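PDB 6TTB: formate dehydrogenase from Staphylococcus aureus, which probably catalyses the oxidation of formate to carbon dioxide with NAD as the hydride acceptor. Local coordinates for residues 188-193 with 211-216; 157-162 with 184-189; 287-292 with 316-321; 280-285 with 309-314; 136-141 with 357-362. One frame throughout, in Å; residues are numbered along the deposited sequence.

Contacts 1 to 4 belong to the NAD-binding domain, whereas contact 5 lies on the opposite side of the chain's centre from contacts 2, 3 and 4. Contacts 1 and 5 are partly buried and backbone-bonded: contact 1 is parallel strand pairing in the Rossmann sheet, while contact 5 pairs distant segments antiparallel, with a bulge and a carboxylate bond. Contact 2 shares His-188 and Lys-189 with contact 1, but is a buried helix-to-loop junction at the dimer interface. Contacts 3 and 4 use the two ends of helix 282-291 and touch through Met-316 and Leu-285; both are partly buried and pair apolar packing with one side-chain bond to a helix carbonyl.

Contact 1 (188-193 with 211-216); sequences HKTIGI and NVTLQH
The imidazole of His-188 and the amide of Asn-211 lie side by side with their planes 69° apart, and OD1 of Asn-211 approaches CE1 of His-188 obliquely at 3.4 Å. At the far end the His-216 ring turns away from this pairing: it stacks on Phe-196, and its ND1 and NE2 bond to Ser-228 and Asn-221. Between them runs a parallel ladder, in which Ile-191 N bonds Thr-213 O (2.7 Å), Gln-215 N bonds Ile-191 O (2.9 Å) and Ile-193 N bonds Gln-215 O. On one face, CD2 of Leu-214 meets CB of Ile-191 at 4.0 Å, under helix 198-207. On the other, Thr-190 and Thr-213 run alongside each other. With OG1 of Thr-190 beside the backbone N (chi1 -54°), CG2 is turned toward Gln-215, 3.9 Å from its OE1; NE2 of Gln-215 is held by Ser-239. Main-chain bonds thus set the pairing of the two strands in the beta-alpha-beta unit 190-194, 198-207, 213-217, which depends little on side-chain identity, while Gln-215 and His-216 bond beyond it.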
# COMPACT_ATOMS: atom_id res chain seq x y z
N HIS A 188 4.45 9.88 -11.26
CA HIS A 188 4.54 9.99 -12.71
C HIS A 188 3.69 8.93 -13.43
O HIS A 188 3.63 8.94 -14.64
CB HIS A 188 6.01 10.03 -13.21
CG HIS A 188 6.81 11.24 -12.79
ND1 HIS A 188 6.42 12.56 -13.08
CD2 HIS A 188 7.92 11.35 -12.04
CE1 HIS A 188 7.28 13.42 -12.54
NE2 HIS A 188 8.18 12.69 -11.85
N LYS A 189 3.01 8.04 -12.70
CA LYS A 189 2.19 7.04 -13.34
C LYS A 189 0.84 7.66 -13.69
O LYS A 189 0.40 8.65 -13.05
CB LYS A 189 1.97 5.84 -12.42
CG LYS A 189 3.24 5.17 -11.90
CD LYS A 189 3.65 3.98 -12.71
CE LYS A 189 5.12 3.66 -12.57
NZ LYS A 189 5.86 4.90 -12.29
N THR A 190 0.13 7.04 -14.66
CA THR A 190 -1.20 7.53 -14.99
C THR A 190 -2.23 6.61 -14.40
O THR A 190 -2.21 5.42 -14.71
CB THR A 190 -1.43 7.66 -16.50
OG1 THR A 190 -0.37 8.47 -17.06
CG2 THR A 190 -2.81 8.16 -16.88
N ILE A 191 -3.11 7.15 -13.57
CA ILE A 191 -4.10 6.32 -12.90
C ILE A 191 -5.49 6.61 -13.44
O ILE A 191 -5.95 7.76 -13.43
CB ILE A 191 -4.08 6.45 -11.35
CG1 ILE A 191 -2.68 6.24 -10.74
CG2 ILE A 191 -5.03 5.46 -10.76
CD1 ILE A 191 -1.86 5.20 -11.46
N GLY A 192 -6.21 5.53 -13.78
CA GLY A 192 -7.56 5.64 -14.30
C GLY A 192 -8.55 5.28 -13.21
O GLY A 192 -8.39 4.23 -12.56
N ILE A 193 -9.48 6.21 -12.94
CA ILE A 193 -10.51 5.99 -11.93
C ILE A 193 -11.79 5.66 -12.66
O ILE A 193 -12.38 6.53 -13.27
CB ILE A 193 -10.66 7.22 -10.95
CG1 ILE A 193 -9.41 7.44 -10.06
CG2 ILE A 193 -11.91 7.13 -10.10
CD1 ILE A 193 -8.78 8.79 -10.31
N ASN A 211 1.72 13.03 -7.52
CA ASN A 211 2.37 13.51 -8.72
C ASN A 211 2.32 12.44 -9.80
O ASN A 211 3.31 11.81 -10.17
CB ASN A 211 3.79 14.01 -8.48
CG ASN A 211 4.23 14.89 -9.62
OD1 ASN A 211 5.37 14.77 -10.09
ND2 ASN A 211 3.32 15.76 -10.09
N VAL A 212 1.19 12.44 -10.45
CA VAL A 212 0.59 11.28 -11.06
C VAL A 212 -0.46 11.90 -11.98
O VAL A 212 -1.02 12.91 -11.62
CB VAL A 212 -0.01 10.38 -9.92
CG1 VAL A 212 -1.52 10.35 -9.85
CG2 VAL A 212 0.59 8.99 -9.85
N THR A 213 -0.60 11.42 -13.20
CA THR A 213 -1.72 11.87 -14.01
C THR A 213 -2.97 11.04 -13.69
O THR A 213 -2.92 9.81 -13.74
CB THR A 213 -1.38 11.81 -15.49
OG1 THR A 213 -0.43 12.84 -15.64
CG2 THR A 213 -2.58 12.11 -16.35
N LEU A 214 -4.07 11.73 -13.34
CA LEU A 214 -5.36 11.12 -13.12
C LEU A 214 -6.21 11.26 -14.37
O LEU A 214 -6.41 12.37 -14.87
CB LEU A 214 -6.03 11.87 -11.97
CG LEU A 214 -5.28 11.76 -10.67
CD1 LEU A 214 -6.20 12.00 -9.50
CD2 LEU A 214 -4.69 10.36 -10.57
N GLN A 215 -6.82 10.14 -14.78
CA GLN A 215 -7.99 10.13 -15.66
C GLN A 215 -9.15 9.41 -14.95
O GLN A 215 -8.94 8.49 -14.20
CB GLN A 215 -7.73 9.19 -16.82
CG GLN A 215 -6.59 9.55 -17.73
CD GLN A 215 -6.27 8.43 -18.69
OE1 GLN A 215 -6.33 7.28 -18.33
NE2 GLN A 215 -5.81 8.78 -19.87
N HIS A 216 -10.37 9.79 -15.28
CA HIS A 216 -11.53 9.07 -14.85
C HIS A 216 -12.51 8.90 -15.98
O HIS A 216 -12.49 9.66 -16.95
CB HIS A 216 -12.22 9.82 -13.77
CG HIS A 216 -12.81 11.09 -14.23
ND1 HIS A 216 -12.05 12.20 -14.49
CD2 HIS A 216 -14.10 11.46 -14.37
CE1 HIS A 216 -12.84 13.19 -14.80
NE2 HIS A 216 -14.11 12.77 -14.70

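Contact 2 (157-162 with 184-189); sequences ILLRNY and HELQHK
With CG of Leu-159 beside its backbone N (chi1 -80°), the branch of this side chain reaches across to the loop, where CD2 lies 3.5 Å from CD of Lys-189 and 3.8 Å from CB of His-184. Lys-189 is kinked at chi2 (-96°), and its chain slides past Leu-159 in the opposite direction. This bend and a second at chi4 bring NZ back to the carbonyl of Glu-185, 2.7 Å from NZ to O, within the loop; NZ also forms a salt bridge with Glu-331 of the second subunit. A single backbone bond crosses the contact, from His-184 N to Leu-159 O at 2.9 Å. Beside it, CG of Arg-160 rests 3.6 Å from His-184 O, while the guanidinium goes on to Ser-146 and Glu-149 of the second subunit. Glu-185 likewise reaches Arg-335 of that subunit. Helix 144-160 finishes here in a Schellman motif at Asn-161, and the loop makes a type II turn from Leu-186 to Lys-189 before strand 190-194. A helix end docked on the lead-in to the first Rossmann strand, beside charged groups that bond to the partner subunit, fits the coenzyme-domain dimer interface of the D-2-hydroxyacid dehydrogenase family.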
# COMPACT_ATOMS: atom_id res chain seq x y z
N ILE A 157 0.87 -0.56 -2.52
CA ILE A 157 1.38 -1.92 -2.27
C ILE A 157 1.69 -2.58 -3.61
O ILE A 157 2.65 -3.28 -3.75
CB ILE A 157 0.36 -2.75 -1.47
CG1 ILE A 157 0.20 -2.25 -0.04
CG2 ILE A 157 0.70 -4.25 -1.51
CD1 ILE A 157 -0.85 -2.99 0.74
N LEU A 158 0.80 -2.41 -4.55
CA LEU A 158 0.97 -2.98 -5.86
C LEU A 158 2.22 -2.41 -6.59
O LEU A 158 3.09 -3.17 -7.03
CB LEU A 158 -0.35 -2.77 -6.60
CG LEU A 158 -1.27 -4.02 -6.69
CD1 LEU A 158 -0.91 -5.11 -5.68
CD2 LEU A 158 -2.72 -3.69 -6.56
N LEU A 159 2.30 -1.09 -6.77
CA LEU A 159 3.39 -0.53 -7.58
C LEU A 159 4.72 -0.71 -6.84
O LEU A 159 5.74 -0.98 -7.44
CB LEU A 159 3.15 0.95 -7.90
CG LEU A 159 2.17 1.18 -9.06
CD1 LEU A 159 1.24 2.32 -8.71
CD2 LEU A 159 2.89 1.44 -10.38
N ARG A 160 4.69 -0.60 -5.54
CA ARG A 160 5.94 -0.59 -4.82
C ARG A 160 6.38 -2.02 -4.58
O ARG A 160 7.51 -2.25 -4.15
CB ARG A 160 5.85 0.28 -3.57
CG ARG A 160 5.74 1.76 -3.90
CD ARG A 160 6.15 2.65 -2.77
NE ARG A 160 7.54 2.53 -2.38
CZ ARG A 160 8.50 3.28 -2.90
NH1 ARG A 160 8.21 4.13 -3.89
NH2 ARG A 160 9.73 3.17 -2.43
N ASN A 161 5.50 -2.98 -4.93
CA ASN A 161 5.91 -4.36 -4.80
C ASN A 161 6.24 -4.62 -3.31
O ASN A 161 7.17 -5.36 -2.96
CB ASN A 161 7.05 -4.63 -5.79
CG ASN A 161 7.48 -6.08 -5.88
OD1 ASN A 161 6.68 -7.02 -5.76
ND2 ASN A 161 8.77 -6.28 -6.07
N TYR A 162 5.47 -3.99 -2.43
CA TYR A 162 5.53 -4.24 -1.01
C TYR A 162 5.52 -5.73 -0.70
O TYR A 162 6.10 -6.17 0.27
CB TYR A 162 4.33 -3.62 -0.33
CG TYR A 162 4.20 -4.01 1.12
CD1 TYR A 162 5.00 -3.43 2.10
CD2 TYR A 162 3.34 -5.04 1.49
CE1 TYR A 162 4.96 -3.87 3.42
CE2 TYR A 162 3.30 -5.52 2.79
CZ TYR A 162 4.09 -4.91 3.76
OH TYR A 162 3.93 -5.29 5.04
N HIS A 184 8.21 0.03 -8.52
CA HIS A 184 7.95 1.24 -9.26
C HIS A 184 7.61 2.29 -8.24
O HIS A 184 7.08 1.97 -7.19
CB HIS A 184 6.71 1.07 -10.14
CG HIS A 184 6.93 0.21 -11.35
ND1 HIS A 184 7.27 0.75 -12.62
CD2 HIS A 184 6.87 -1.13 -11.53
CE1 HIS A 184 7.38 -0.24 -13.48
NE2 HIS A 184 7.19 -1.37 -12.85
N GLU A 185 8.02 3.52 -8.50
CA GLU A 185 7.43 4.67 -7.88
C GLU A 185 6.00 4.82 -8.37
O GLU A 185 5.72 4.65 -9.56
CB GLU A 185 8.24 5.88 -8.30
CG GLU A 185 9.69 5.73 -7.94
CD GLU A 185 10.40 7.05 -7.85
OE1 GLU A 185 11.08 7.26 -6.85
OE2 GLU A 185 10.25 7.88 -8.79
N LEU A 186 5.12 5.25 -7.48
CA LEU A 186 3.80 5.61 -7.92
C LEU A 186 3.87 6.92 -8.72
O LEU A 186 3.03 7.20 -9.60
CB LEU A 186 2.93 5.76 -6.69
CG LEU A 186 1.54 6.29 -7.02
CD1 LEU A 186 0.85 5.33 -7.97
CD2 LEU A 186 0.71 6.51 -5.77
N GLN A 187 4.84 7.76 -8.37
CA GLN A 187 4.89 9.08 -8.98
C GLN A 187 5.10 8.96 -10.52
O GLN A 187 5.77 8.06 -11.01
CB GLN A 187 5.98 9.86 -8.29
CG GLN A 187 6.38 11.12 -9.00
CD GLN A 187 7.76 11.54 -8.56
OE1 GLN A 187 7.99 12.70 -8.30
NE2 GLN A 187 8.65 10.57 -8.38
N HIS A 188 4.45 9.88 -11.26
CA HIS A 188 4.54 9.99 -12.71
C HIS A 188 3.69 8.93 -13.43
O HIS A 188 3.63 8.94 -14.64
CB HIS A 188 6.01 10.03 -13.21
CG HIS A 188 6.81 11.24 -12.79
ND1 HIS A 188 6.42 12.56 -13.08
CD2 HIS A 188 7.92 11.35 -12.04
CE1 HIS A 188 7.28 13.42 -12.54
NE2 HIS A 188 8.18 12.69 -11.85
N LYS A 189 3.01 8.04 -12.70
CA LYS A 189 2.19 7.04 -13.34
C LYS A 189 0.84 7.66 -13.69
O LYS A 189 0.40 8.65 -13.05
CB LYS A 189 1.97 5.84 -12.42
CG LYS A 189 3.24 5.17 -11.90
CD LYS A 189 3.65 3.98 -12.71
CE LYS A 189 5.12 3.66 -12.57
NZ LYS A 189 5.86 4.90 -12.29

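Contact 3 (287-292 with 316-321); sequences EALASE and MPRNAM
Apolar contacts centre on Leu-289, which points from helix 282-291 at the turn leading into strand 319-321. Its CD2 lies 3.8 Å from CE of Met-316, the two side chains slanting across one another, and its CB meets CB of Pro-317 at 3.9 Å. The crossing polar contact is a hydrogen bond from Arg-318 NH2 to Leu-289 O (3.1 Å); bends at chi2 and chi3 (18°) of Arg-318 bring NH2 there. The carbonyl oxygen sits at the guanidinium edge, in its plane, but the donor is tilted 31° from the carbonyl plane. Arg-318 also bonds Gln-295 O through NE and Leu-294 O through NH2, so one guanidinium ties the helix end to the start of the next strand. Bonds within 316-321 fix the turn: Asn-319 ND2 reaches Met-316 O, and Met-321 N meets a lone pair of Asn-319 OD1, each at 2.9 Å. That second bond forms an Asx turn just after the residues that pack on the helix, which ends in a Schellman motif at Glu-292, at one outer strand of the Rossmann sheet, 319-321.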
# COMPACT_ATOMS: atom_id res chain seq x y z
N GLU A 287 -6.21 -15.68 -15.18
CA GLU A 287 -5.46 -15.98 -16.40
C GLU A 287 -4.61 -14.78 -16.76
O GLU A 287 -3.43 -14.93 -17.04
CB GLU A 287 -6.30 -16.58 -17.53
N ALA A 288 -5.16 -13.59 -16.54
CA ALA A 288 -4.45 -12.32 -16.75
C ALA A 288 -3.17 -12.20 -15.87
O ALA A 288 -2.09 -11.81 -16.37
CB ALA A 288 -5.41 -11.15 -16.54
N LEU A 289 -3.28 -12.55 -14.55
CA LEU A 289 -2.10 -12.54 -13.70
C LEU A 289 -1.13 -13.64 -14.15
O LEU A 289 0.06 -13.38 -14.40
CB LEU A 289 -2.50 -12.72 -12.23
CG LEU A 289 -2.83 -11.46 -11.39
CD1 LEU A 289 -2.52 -10.21 -12.10
CD2 LEU A 289 -4.27 -11.47 -10.93
N ALA A 290 -1.61 -14.88 -14.23
CA ALA A 290 -0.70 -16.00 -14.50
C ALA A 290 0.09 -15.78 -15.81
O ALA A 290 1.25 -16.14 -15.93
CB ALA A 290 -1.41 -17.33 -14.49
N SER A 291 -0.58 -15.23 -16.81
CA SER A 291 0.07 -14.95 -18.07
C SER A 291 0.91 -13.66 -17.99
O SER A 291 1.66 -13.39 -18.92
CB SER A 291 -0.95 -14.84 -19.17
OG SER A 291 -1.51 -13.52 -19.14
N GLU A 292 0.65 -12.80 -16.99
CA GLU A 292 1.51 -11.63 -16.69
C GLU A 292 1.18 -10.48 -17.64
O GLU A 292 1.92 -9.50 -17.72
CB GLU A 292 3.02 -11.89 -16.79
CG GLU A 292 3.39 -13.33 -16.53
CD GLU A 292 4.85 -13.65 -16.21
OE1 GLU A 292 5.57 -12.75 -15.64
OE2 GLU A 292 5.24 -14.82 -16.45
N MET A 316 -3.65 -16.50 -5.76
CA MET A 316 -3.21 -16.31 -7.14
C MET A 316 -1.98 -15.40 -7.10
O MET A 316 -1.82 -14.62 -6.16
CB MET A 316 -4.32 -15.76 -8.07
CG MET A 316 -4.57 -14.25 -7.92
SD MET A 316 -6.21 -13.68 -8.29
CE MET A 316 -6.18 -12.00 -7.64
N PRO A 317 -1.02 -15.58 -8.05
CA PRO A 317 0.09 -14.65 -8.28
C PRO A 317 -0.10 -13.19 -7.92
O PRO A 317 -1.03 -12.56 -8.39
CB PRO A 317 0.01 -14.57 -9.82
CG PRO A 317 -0.40 -15.99 -10.25
CD PRO A 317 -1.00 -16.67 -9.02
N ARG A 318 0.88 -12.62 -7.23
CA ARG A 318 1.01 -11.15 -7.19
C ARG A 318 -0.33 -10.51 -6.83
O ARG A 318 -0.73 -9.54 -7.44
CB ARG A 318 1.58 -10.63 -8.52
CG ARG A 318 3.11 -10.57 -8.52
CD ARG A 318 3.88 -10.80 -9.80
NE ARG A 318 2.99 -10.63 -10.95
CZ ARG A 318 2.52 -11.62 -11.72
NH1 ARG A 318 2.87 -12.90 -11.46
NH2 ARG A 318 1.71 -11.34 -12.73
N ASN A 319 -1.03 -11.08 -5.86
CA ASN A 319 -2.26 -10.48 -5.35
C ASN A 319 -1.98 -9.72 -4.06
O ASN A 319 -1.04 -10.08 -3.34
CB ASN A 319 -3.40 -11.51 -5.16
CG ASN A 319 -3.39 -12.21 -3.83
OD1 ASN A 319 -3.85 -11.65 -2.86
ND2 ASN A 319 -2.90 -13.43 -3.79
N ALA A 320 -2.77 -8.63 -3.81
CA ALA A 320 -2.84 -8.01 -2.49
C ALA A 320 -4.29 -7.90 -2.02
O ALA A 320 -4.83 -6.82 -1.63
CB ALA A 320 -2.11 -6.72 -2.44
N MET A 321 -4.93 -9.07 -2.04
CA MET A 321 -6.26 -9.16 -1.53
C MET A 321 -6.15 -9.01 -0.03
O MET A 321 -5.08 -9.13 0.55
CB MET A 321 -6.85 -10.55 -1.86
CG MET A 321 -7.08 -10.82 -3.37
SD MET A 321 -8.08 -9.56 -4.12
CE MET A 321 -9.48 -9.48 -3.00

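Contact 4 (280-285 with 309-314); sequences VNRDAL and ADHPWR
Leu-285 and Trp-313 meet at about a right angle, with CD2 of Leu-285 over one face of the indole, 3.8 Å from the centroid of the five-membered ring, in a CH-pi contact. CE1 of His-311 lies over the opposite face, offset toward the rim. The indole edge faces the helix start: NE1 of Trp-313 gives its hydrogen to a lone pair of Arg-282 O at 2.9 Å, 17° out of the ring plane, and CZ2 comes 3.5 Å from Val-280 O. CG1 of Val-280 packs against the same CZ2. The backbone met here is the first turn of helix 282-291 in the Rossmann domain, capped by Asn-281, whose OD1 accepts from Ala-284 N at 2.7 Å. Arg-282 runs out with CG anti to its backbone N (chi1 174°), so that its CD passes 3.8 Å from both CE1 of His-311 and CG of Pro-312. Its guanidinium stands perpendicular to the imidazole and grips OD1 of Asp-283 side-on, through NE and NH2, in a salt bridge. Both nitrogens of His-311 are engaged: ND1 accepts from Trp-313 N in the ring plane, and NE2 bonds Tyr-303 O.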
# COMPACT_ATOMS: atom_id res chain seq x y z
N VAL A 280 -15.41 -8.00 -11.73
CA VAL A 280 -14.21 -8.52 -12.29
C VAL A 280 -14.33 -10.02 -12.39
O VAL A 280 -14.48 -10.71 -11.39
CB VAL A 280 -12.95 -8.06 -11.56
CG1 VAL A 280 -11.73 -8.82 -12.10
CG2 VAL A 280 -12.76 -6.56 -11.73
N ASN A 281 -14.13 -10.51 -13.61
CA ASN A 281 -14.35 -11.90 -13.89
C ASN A 281 -13.35 -12.74 -13.11
O ASN A 281 -12.15 -12.72 -13.43
CB ASN A 281 -14.27 -12.24 -15.38
CG ASN A 281 -14.62 -13.72 -15.58
OD1 ASN A 281 -13.74 -14.56 -15.51
ND2 ASN A 281 -15.93 -14.05 -15.61
N ARG A 282 -13.87 -13.55 -12.18
CA ARG A 282 -13.01 -14.30 -11.27
C ARG A 282 -11.87 -14.94 -12.05
O ARG A 282 -10.69 -14.80 -11.69
CB ARG A 282 -13.79 -15.39 -10.57
CG ARG A 282 -12.88 -16.27 -9.74
CD ARG A 282 -13.66 -17.35 -9.03
NE ARG A 282 -13.61 -18.42 -9.99
CZ ARG A 282 -14.52 -19.34 -10.12
NH1 ARG A 282 -15.55 -19.39 -9.30
NH2 ARG A 282 -14.40 -20.22 -11.08
N ASP A 283 -12.24 -15.63 -13.13
CA ASP A 283 -11.35 -16.57 -13.77
C ASP A 283 -10.43 -15.85 -14.75
O ASP A 283 -9.25 -16.15 -14.88
CB ASP A 283 -12.17 -17.64 -14.46
CG ASP A 283 -12.65 -18.73 -13.49
OD1 ASP A 283 -12.29 -18.66 -12.21
OD2 ASP A 283 -13.30 -19.69 -14.00
N ALA A 284 -11.02 -14.92 -15.49
CA ALA A 284 -10.26 -14.12 -16.43
C ALA A 284 -9.11 -13.44 -15.69
O ALA A 284 -8.00 -13.39 -16.22
CB ALA A 284 -11.15 -13.13 -17.10
N LEU A 285 -9.37 -12.96 -14.44
CA LEU A 285 -8.38 -12.15 -13.77
C LEU A 285 -7.18 -13.01 -13.37
O LEU A 285 -6.04 -12.57 -13.41
CB LEU A 285 -8.99 -11.51 -12.53
CG LEU A 285 -7.98 -10.78 -11.65
CD1 LEU A 285 -7.94 -9.34 -12.07
CD2 LEU A 285 -8.33 -10.89 -10.18
N ALA A 309 -13.14 -20.75 1.24
CA ALA A 309 -11.76 -20.90 1.67
C ALA A 309 -10.81 -21.12 0.48
O ALA A 309 -9.61 -20.75 0.56
CB ALA A 309 -11.65 -21.98 2.66
N ASP A 310 -11.31 -21.71 -0.61
CA ASP A 310 -10.39 -22.03 -1.70
C ASP A 310 -10.59 -21.05 -2.86
O ASP A 310 -10.33 -21.40 -4.02
CB ASP A 310 -10.62 -23.44 -2.27
CG ASP A 310 -10.59 -24.58 -1.24
OD1 ASP A 310 -9.43 -24.90 -0.76
OD2 ASP A 310 -11.76 -25.17 -0.88
N HIS A 311 -11.12 -19.84 -2.59
CA HIS A 311 -11.31 -18.92 -3.69
C HIS A 311 -9.95 -18.72 -4.37
O HIS A 311 -8.97 -18.38 -3.70
CB HIS A 311 -11.92 -17.63 -3.20
CG HIS A 311 -12.49 -16.76 -4.25
ND1 HIS A 311 -11.68 -16.19 -5.24
CD2 HIS A 311 -13.79 -16.30 -4.45
CE1 HIS A 311 -12.45 -15.40 -6.02
NE2 HIS A 311 -13.80 -15.47 -5.54
N PRO A 312 -9.85 -18.85 -5.71
CA PRO A 312 -8.55 -18.74 -6.38
C PRO A 312 -7.91 -17.35 -6.25
O PRO A 312 -6.72 -17.20 -6.44
CB PRO A 312 -8.86 -19.10 -7.82
CG PRO A 312 -10.32 -18.73 -8.02
CD PRO A 312 -10.97 -18.86 -6.66
N TRP A 313 -8.70 -16.33 -5.90
CA TRP A 313 -8.15 -14.99 -5.70
C TRP A 313 -7.25 -14.96 -4.47
O TRP A 313 -6.50 -14.03 -4.29
CB TRP A 313 -9.26 -13.94 -5.60
CG TRP A 313 -9.83 -13.53 -6.93
CD1 TRP A 313 -9.51 -14.05 -8.14
CD2 TRP A 313 -10.83 -12.51 -7.16
NE1 TRP A 313 -10.27 -13.45 -9.12
CE2 TRP A 313 -11.09 -12.50 -8.55
CE3 TRP A 313 -11.47 -11.56 -6.35
CZ2 TRP A 313 -12.01 -11.62 -9.13
CZ3 TRP A 313 -12.45 -10.76 -6.90
CH2 TRP A 313 -12.68 -10.77 -8.29
N ARG A 314 -7.35 -15.96 -3.60
CA ARG A 314 -6.60 -15.93 -2.36
C ARG A 314 -5.13 -16.29 -2.62
O ARG A 314 -4.25 -15.75 -2.02
CB ARG A 314 -7.20 -16.92 -1.37
CG ARG A 314 -8.66 -16.66 -1.03
CD ARG A 314 -9.02 -17.67 0.05
NE ARG A 314 -10.28 -17.47 0.78
CZ ARG A 314 -10.41 -16.81 1.95
NH1 ARG A 314 -9.37 -16.23 2.54
NH2 ARG A 314 -11.57 -16.79 2.53

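Contact 5 (136-141 with 357-362); sequences VVEVTG and DIIVAS
A classic beta bulge joins the segments, with Ile-359 and Val-360 both facing Val-136 at the outer strand, 135-138, of the five-stranded parallel sheet. The carbonyl of Val-136 takes a bond from Ile-359 N (2.8 Å to O) and a weak one from Val-360 N. In return, Val-136 N bonds Val-360 O at 3.0 Å. Farther along, Glu-138 N bonds Asp-357 O at 3.1 Å, and the non-hydrogen-bonded pair Val-137 and Ile-358 lies between. Side chains pack alongside: CG1 of Val-136 lies 3.8 Å from CB of Ile-359, and CB of Val-136 meets CB of Val-360 at 4.0 Å, with Leu-126 of helix 126-131 covering this face. On the other face, CG1 of Val-137 lies 4.3 Å from CG1 of Ile-358. The chain has passed through the whole coenzyme domain and helix 330-348 before returning here, and its C-terminal segment, which turns a corner at Ile-359, runs roughly antiparallel beside the outer strand of the parallel sheet. Beyond the strand, Asp-357 turns its carboxylate, CG beside the backbone N (chi1 -80°), to the loop: Thr-140 N meets OD1 of Asp-357 nearly in line with its C-O bond at 2.9 Å. The hydroxyl of Thr-140 bonds Lys-356 O, and its side chain is about 6 Å from the bound NAD. Glu-138 sends OE1 to Ser-121.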
# COMPACT_ATOMS: atom_id res chain seq x y z
N VAL A 136 -35.49 -1.83 1.26
CA VAL A 136 -34.08 -2.17 1.37
C VAL A 136 -33.25 -0.89 1.47
O VAL A 136 -33.32 -0.01 0.57
CB VAL A 136 -33.64 -2.99 0.15
CG1 VAL A 136 -32.15 -3.13 0.09
CG2 VAL A 136 -34.35 -4.35 0.12
N VAL A 137 -32.44 -0.80 2.53
CA VAL A 137 -31.74 0.44 2.81
C VAL A 137 -30.39 0.07 3.33
O VAL A 137 -30.28 -0.80 4.18
CB VAL A 137 -32.48 1.33 3.82
CG1 VAL A 137 -33.90 1.53 3.41
CG2 VAL A 137 -32.44 0.71 5.20
N GLU A 138 -29.38 0.83 2.89
CA GLU A 138 -28.06 0.72 3.42
C GLU A 138 -27.68 2.12 3.93
O GLU A 138 -28.47 3.03 3.78
CB GLU A 138 -27.13 0.09 2.36
CG GLU A 138 -26.80 0.98 1.13
CD GLU A 138 -26.28 0.25 -0.14
OE1 GLU A 138 -26.51 -0.98 -0.30
OE2 GLU A 138 -25.74 0.92 -1.04
N VAL A 139 -26.48 2.24 4.55
CA VAL A 139 -25.98 3.43 5.24
C VAL A 139 -25.03 4.22 4.31
O VAL A 139 -23.81 4.31 4.50
CB VAL A 139 -25.23 3.00 6.50
CG1 VAL A 139 -24.88 4.20 7.37
CG2 VAL A 139 -26.01 1.94 7.28
N THR A 140 -25.60 4.86 3.32
CA THR A 140 -24.81 5.60 2.38
C THR A 140 -23.89 6.54 3.16
O THR A 140 -24.30 7.15 4.13
CB THR A 140 -25.71 6.22 1.32
OG1 THR A 140 -26.65 5.18 0.98
CG2 THR A 140 -24.99 6.64 0.06
N GLY A 141 -22.63 6.59 2.75
CA GLY A 141 -21.74 7.64 3.21
C GLY A 141 -20.81 7.15 4.29
O GLY A 141 -19.64 7.51 4.29
N ASP A 357 -30.40 6.67 1.13
CA ASP A 357 -30.32 5.42 1.87
C ASP A 357 -31.18 4.33 1.24
O ASP A 357 -31.08 3.15 1.65
CB ASP A 357 -30.61 5.66 3.34
CG ASP A 357 -29.39 6.21 4.03
OD1 ASP A 357 -28.26 5.99 3.48
OD2 ASP A 357 -29.57 6.88 5.08
N ILE A 358 -32.00 4.70 0.26
CA ILE A 358 -32.99 3.76 -0.22
C ILE A 358 -32.50 3.05 -1.47
O ILE A 358 -32.33 3.67 -2.51
CB ILE A 358 -34.33 4.43 -0.48
CG1 ILE A 358 -35.08 4.76 0.82
CG2 ILE A 358 -35.16 3.57 -1.42
CD1 ILE A 358 -35.70 6.16 0.77
N ILE A 359 -32.39 1.74 -1.38
CA ILE A 359 -32.18 0.94 -2.56
C ILE A 359 -33.53 0.57 -3.16
O ILE A 359 -33.94 1.13 -4.16
CB ILE A 359 -31.26 -0.25 -2.23
CG1 ILE A 359 -29.90 0.29 -1.77
CG2 ILE A 359 -31.09 -1.19 -3.42
CD1 ILE A 359 -29.18 -0.66 -0.92
N VAL A 360 -34.29 -0.27 -2.49
CA VAL A 360 -35.64 -0.51 -2.93
C VAL A 360 -36.62 0.21 -2.01
O VAL A 360 -36.59 0.03 -0.78
CB VAL A 360 -35.93 -2.02 -3.04
CG1 VAL A 360 -37.41 -2.28 -3.09
CG2 VAL A 360 -35.24 -2.62 -4.25
N ALA A 361 -37.53 0.98 -2.64
CA ALA A 361 -38.60 1.73 -2.00
C ALA A 361 -39.79 0.81 -1.72
O ALA A 361 -40.04 -0.14 -2.46
CB ALA A 361 -38.98 2.85 -2.93
N SER A 362 -40.55 1.14 -0.66
CA SER A 362 -41.64 0.31 -0.13
C SER A 362 -42.70 1.24 0.45
O SER A 362 -42.40 2.42 0.70
CB SER A 362 -41.10 -0.60 0.94
OG SER A 362 -42.16 -1.07 1.75